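Side-chain contacts in hypoxanthine-guanine phosphoribosyltransferase (HGPRT) (Schistosoma mansoni, PDB 5IPF), which probably salvages purines by transferring the phosphoribosyl group of PRPP to hypoxanthine or guanine, giving IMP or GMP: residues 76-81 with 201-206; 87-92 with 102-107. All blocks are in the same frame, centred on the assembly; numbering follows the deposited sequence.

Contact 1: 76-81 with 201-206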
# COMPACT_ATOMS: atom_id res chain seq x y z
N VAL A 76 8.59 10.49 15.58
CA VAL A 76 8.28 11.86 15.20
C VAL A 76 8.00 12.71 16.44
O VAL A 76 8.59 13.78 16.62
CB VAL A 76 7.11 11.90 14.21
CG1 VAL A 76 6.53 13.31 14.13
CG2 VAL A 76 7.58 11.47 12.84
N ASP A 77 7.10 12.24 17.32
CA ASP A 77 6.78 13.08 18.47
C ASP A 77 7.91 13.11 19.50
O ASP A 77 7.95 14.05 20.31
CB ASP A 77 5.46 12.66 19.11
CG ASP A 77 5.39 11.19 19.43
OD1 ASP A 77 6.41 10.61 19.85
OD2 ASP A 77 4.29 10.60 19.27
N TYR A 78 8.83 12.15 19.48
CA TYR A 78 10.04 12.31 20.27
C TYR A 78 10.88 13.47 19.74
O TYR A 78 11.22 14.40 20.48
CB TYR A 78 10.88 11.03 20.29
CG TYR A 78 12.23 11.25 20.94
CD1 TYR A 78 12.37 11.22 22.32
CD2 TYR A 78 13.36 11.52 20.18
CE1 TYR A 78 13.59 11.44 22.93
CE2 TYR A 78 14.59 11.74 20.78
CZ TYR A 78 14.70 11.70 22.15
OH TYR A 78 15.92 11.92 22.75
N TYR A 79 11.22 13.42 18.45
CA TYR A 79 12.05 14.48 17.87
C TYR A 79 11.34 15.82 17.79
O TYR A 79 11.99 16.83 17.49
CB TYR A 79 12.54 14.06 16.48
CG TYR A 79 13.68 13.07 16.52
CD1 TYR A 79 14.99 13.50 16.64
CD2 TYR A 79 13.44 11.71 16.43
CE1 TYR A 79 16.04 12.60 16.68
CE2 TYR A 79 14.48 10.80 16.47
CZ TYR A 79 15.77 11.25 16.59
OH TYR A 79 16.81 10.34 16.62
N GLU A 80 10.03 15.87 18.04
CA GLU A 80 9.32 17.13 18.12
C GLU A 80 9.15 17.63 19.55
O GLU A 80 9.02 18.84 19.76
CB GLU A 80 7.94 17.02 17.46
CG GLU A 80 7.28 18.36 17.19
CD GLU A 80 5.77 18.29 17.21
OE1 GLU A 80 5.23 17.18 17.34
OE2 GLU A 80 5.13 19.36 17.11
N ALA A 81 9.15 16.72 20.53
CA ALA A 81 9.06 17.15 21.92
C ALA A 81 10.27 17.96 22.35
O ALA A 81 10.16 18.85 23.20
CB ALA A 81 8.88 15.94 22.83
N PRO A 201 18.13 -0.97 21.93
CA PRO A 201 18.02 0.29 21.18
C PRO A 201 16.86 1.14 21.66
O PRO A 201 16.00 0.71 22.44
CB PRO A 201 17.81 -0.17 19.73
CG PRO A 201 18.33 -1.58 19.70
CD PRO A 201 18.03 -2.15 21.05
N ASP A 202 16.83 2.38 21.18
CA ASP A 202 15.82 3.33 21.62
C ASP A 202 14.45 3.03 21.01
O ASP A 202 13.43 3.16 21.68
CB ASP A 202 16.25 4.76 21.28
CG ASP A 202 17.64 5.07 21.76
OD1 ASP A 202 17.79 5.52 22.92
OD2 ASP A 202 18.60 4.88 20.99
N PHE A 203 14.43 2.62 19.75
CA PHE A 203 13.20 2.26 19.05
C PHE A 203 13.34 0.85 18.51
O PHE A 203 14.22 0.58 17.68
CB PHE A 203 12.89 3.25 17.93
CG PHE A 203 12.80 4.68 18.38
CD1 PHE A 203 11.69 5.13 19.07
CD2 PHE A 203 13.84 5.56 18.13
CE1 PHE A 203 11.61 6.45 19.49
CE2 PHE A 203 13.76 6.88 18.55
CZ PHE A 203 12.65 7.32 19.23
N VAL A 204 12.49 -0.06 18.98
CA VAL A 204 12.51 -1.46 18.58
C VAL A 204 11.16 -1.81 17.97
O VAL A 204 10.11 -1.42 18.49
CB VAL A 204 12.83 -2.39 19.76
CG1 VAL A 204 12.93 -3.83 19.29
CG2 VAL A 204 14.12 -1.96 20.45
N GLY A 205 11.20 -2.55 16.86
CA GLY A 205 9.98 -3.04 16.25
C GLY A 205 9.47 -4.30 16.92
O GLY A 205 8.39 -4.30 17.51
N PHE A 206 10.26 -5.37 16.85
CA PHE A 206 9.87 -6.66 17.40
C PHE A 206 11.02 -7.26 18.19
O PHE A 206 12.19 -7.02 17.88
CB PHE A 206 9.44 -7.64 16.29
CG PHE A 206 8.37 -7.10 15.38
CD1 PHE A 206 8.71 -6.35 14.27
CD2 PHE A 206 7.04 -7.36 15.64
CE1 PHE A 206 7.73 -5.85 13.43
CE2 PHE A 206 6.05 -6.87 14.80
CZ PHE A 206 6.40 -6.12 13.69
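Y78, near the C-terminal end of helix 61-81, faces F203 on strand 203-208, and their CA atoms are the nearest pair across the segments, 10.6 Å from Y78 CA to F203 CA. At that separation the backbones stay apart and only side chains touch. The chain of 201-206 runs from a loop into the strand at F203 and turns a corner at G205.

F203 does the bridging. Its side chain extends from the strand toward the helix, with CG anti to the carbonyl carbon (chi1 -56°), and its far end arrives beside two tyrosines. F203 CZ comes to 4.2 Å from Y78 CB, which lies near the plane of the phenylalanine ring, at its edge. The second touch is looser: CE2 of F203 is 4.5 Å from CE2 of Y79, approaching that ring at a slant.

The CB of Y79 does not point at the strand, but with CG anti to the carbonyl carbon (chi1 -77°) the end of its ring comes nearer to F203. Y78 CD2 sits 3.7 Å above the plane of the Y79 ring, offset toward its rim. Y78 is exposed and Y79 buried, so F203 meets the helix at the border of the packed interior.

M71 and I75 of the same helix also touch F203, while K184 of strand 182-187 touches both tyrosines. Backbone bonds from F203 to V185 and S187 tie it into the parallel sheet. The arrangement is helix-on-sheet packing within the alpha/beta phosphoribosyltransferase fold.

Contact 2: 87-92 with 102-107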
# COMPACT_ATOMS: atom_id res chain seq x y z
N ILE A 87 17.14 16.09 11.61
CA ILE A 87 17.23 14.68 11.98
C ILE A 87 17.68 13.89 10.76
O ILE A 87 17.09 14.01 9.68
CB ILE A 87 15.89 14.13 12.54
CG1 ILE A 87 15.96 12.61 12.70
CG2 ILE A 87 14.72 14.53 11.66
CD1 ILE A 87 14.62 11.98 13.08
N THR A 88 18.73 13.08 10.92
CA THR A 88 19.39 12.41 9.81
C THR A 88 19.32 10.90 10.00
O THR A 88 19.96 10.36 10.91
CB THR A 88 20.85 12.88 9.69
OG1 THR A 88 20.88 14.29 9.47
CG2 THR A 88 21.54 12.17 8.54
N LEU A 89 18.55 10.23 9.15
CA LEU A 89 18.46 8.78 9.19
C LEU A 89 19.66 8.17 8.47
O LEU A 89 19.87 8.42 7.28
CB LEU A 89 17.16 8.30 8.54
CG LEU A 89 15.85 8.42 9.32
CD1 LEU A 89 15.37 9.86 9.38
CD2 LEU A 89 14.78 7.52 8.70
N MET A 90 20.45 7.39 9.20
CA MET A 90 21.61 6.70 8.65
C MET A 90 21.29 5.21 8.52
O MET A 90 21.11 4.53 9.53
CB MET A 90 22.85 6.90 9.52
CG MET A 90 23.99 5.97 9.17
SD MET A 90 25.48 6.27 10.13
CE MET A 90 26.01 7.84 9.44
N CYS A 91 21.25 4.72 7.29
CA CYS A 91 20.90 3.33 7.03
C CYS A 91 22.17 2.48 6.98
O CYS A 91 23.10 2.80 6.22
CB CYS A 91 20.12 3.21 5.73
SG CYS A 91 19.62 1.52 5.30
N VAL A 92 22.21 1.42 7.78
CA VAL A 92 23.27 0.42 7.65
C VAL A 92 22.92 -0.46 6.45
O VAL A 92 21.92 -1.17 6.47
CB VAL A 92 23.40 -0.41 8.94
CG1 VAL A 92 24.68 -1.24 8.91
CG2 VAL A 92 23.38 0.49 10.16
N ASP A 102 10.36 1.60 4.17
CA ASP A 102 9.04 1.64 4.79
C ASP A 102 9.00 2.59 5.98
O ASP A 102 7.98 3.26 6.21
CB ASP A 102 8.62 0.23 5.22
CG ASP A 102 8.45 -0.71 4.03
OD1 ASP A 102 8.01 -0.25 2.96
OD2 ASP A 102 8.77 -1.91 4.17
N LEU A 103 10.11 2.68 6.73
CA LEU A 103 10.15 3.62 7.85
C LEU A 103 10.05 5.06 7.38
O LEU A 103 9.34 5.87 7.98
CB LEU A 103 11.44 3.42 8.66
CG LEU A 103 11.66 4.43 9.79
CD1 LEU A 103 10.62 4.24 10.89
CD2 LEU A 103 13.07 4.34 10.34
N VAL A 104 10.76 5.40 6.30
CA VAL A 104 10.69 6.75 5.75
C VAL A 104 9.29 7.02 5.21
O VAL A 104 8.76 8.14 5.34
CB VAL A 104 11.77 6.95 4.67
CG1 VAL A 104 11.45 8.14 3.78
CG2 VAL A 104 13.14 7.13 5.32
N ASP A 105 8.66 6.01 4.60
CA ASP A 105 7.27 6.13 4.18
C ASP A 105 6.38 6.53 5.35
O ASP A 105 5.65 7.53 5.28
CB ASP A 105 6.80 4.80 3.58
CG ASP A 105 5.83 4.98 2.43
OD1 ASP A 105 4.62 5.15 2.68
OD2 ASP A 105 6.28 4.92 1.26
N GLY A 106 6.44 5.77 6.44
CA GLY A 106 5.62 6.08 7.60
C GLY A 106 5.94 7.43 8.21
O GLY A 106 5.04 8.15 8.66
N LEU A 107 7.23 7.79 8.25
CA LEU A 107 7.64 9.08 8.82
C LEU A 107 7.07 10.24 8.02
O LEU A 107 6.42 11.14 8.58
CB LEU A 107 9.17 9.17 8.88
CG LEU A 107 9.94 8.40 9.96
CD1 LEU A 107 11.44 8.67 9.83
CD2 LEU A 107 9.46 8.78 11.35
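L89, in the middle of strand 87-92, inserts its branched end among L103, V104 and L107 of helix 97-112. Segments 87-92 and 102-107 run nearly antiparallel, 160° between their N-to-C directions, with axes 11.5 Å apart at closest. The contact is wholly apolar, and all four residues are buried.

One methyl group, CD2 of L89, makes the closest approach to each of the three helix residues. L89 turns its CG beside the backbone N and anti to the carbonyl carbon (chi1 -77°), a conformation that, with chi2, brings CD2 toward the helix while CD1 lies more to the side. CD2 of L89 lies 3.7 Å from CD1 of L107, and the two leucines reach toward each other tip to tip. The other methyl, CD1 of L89, adds a longer touch of 4.1 Å to the same L107 CD1, leaving that helix methyl against both branches of the strand leucine.

V104 meets L89 differently. The two side chains cross at a slant, and V104 CG2 stands 3.8 Å from L89 CD2. L103 swings its CG anti to the backbone N (chi1 175°) and offers CD2, 4.0 Å from CD2 of L89. L103 and L107 are one helical turn apart, joined by the backbone bond from L107 N to L103 O, and both direct their side chains to the strand.

Neighbouring elements close in on this cluster. L156 of strand 154-159 and L100 of helix 97-112 also touch L89, V76 of helix 61-81 and M120 of strand 120-125 pack on L107, and F97 of a second subunit reaches V104. Strand 87-92, helix 97-112 and strand 120-125 form a beta-alpha-beta unit of the parallel sheet.

How the contacts relate
Contact 1 lies toward the surface and is made by aromatic residues, one of them meeting F203 through its CB, whereas contact 2 is buried and made by aliphatic methyls; both are apolar. Their centres are about 11 Å apart and both reach the same parallel sheet, one through strand 203-208 and the other through strand 87-92. Helix 61-81 connects them. Y79 CD2 packs 3.6 Å from I87 CD1, and V76 CG2 lies 3.6 Å from L107 CD2, so the helix of contact 1 touches both the strand and the helix of contact 2. In sequence, contact 2 is local, spanning one beta-alpha step, and is nested within the much longer loop closed by contact 1.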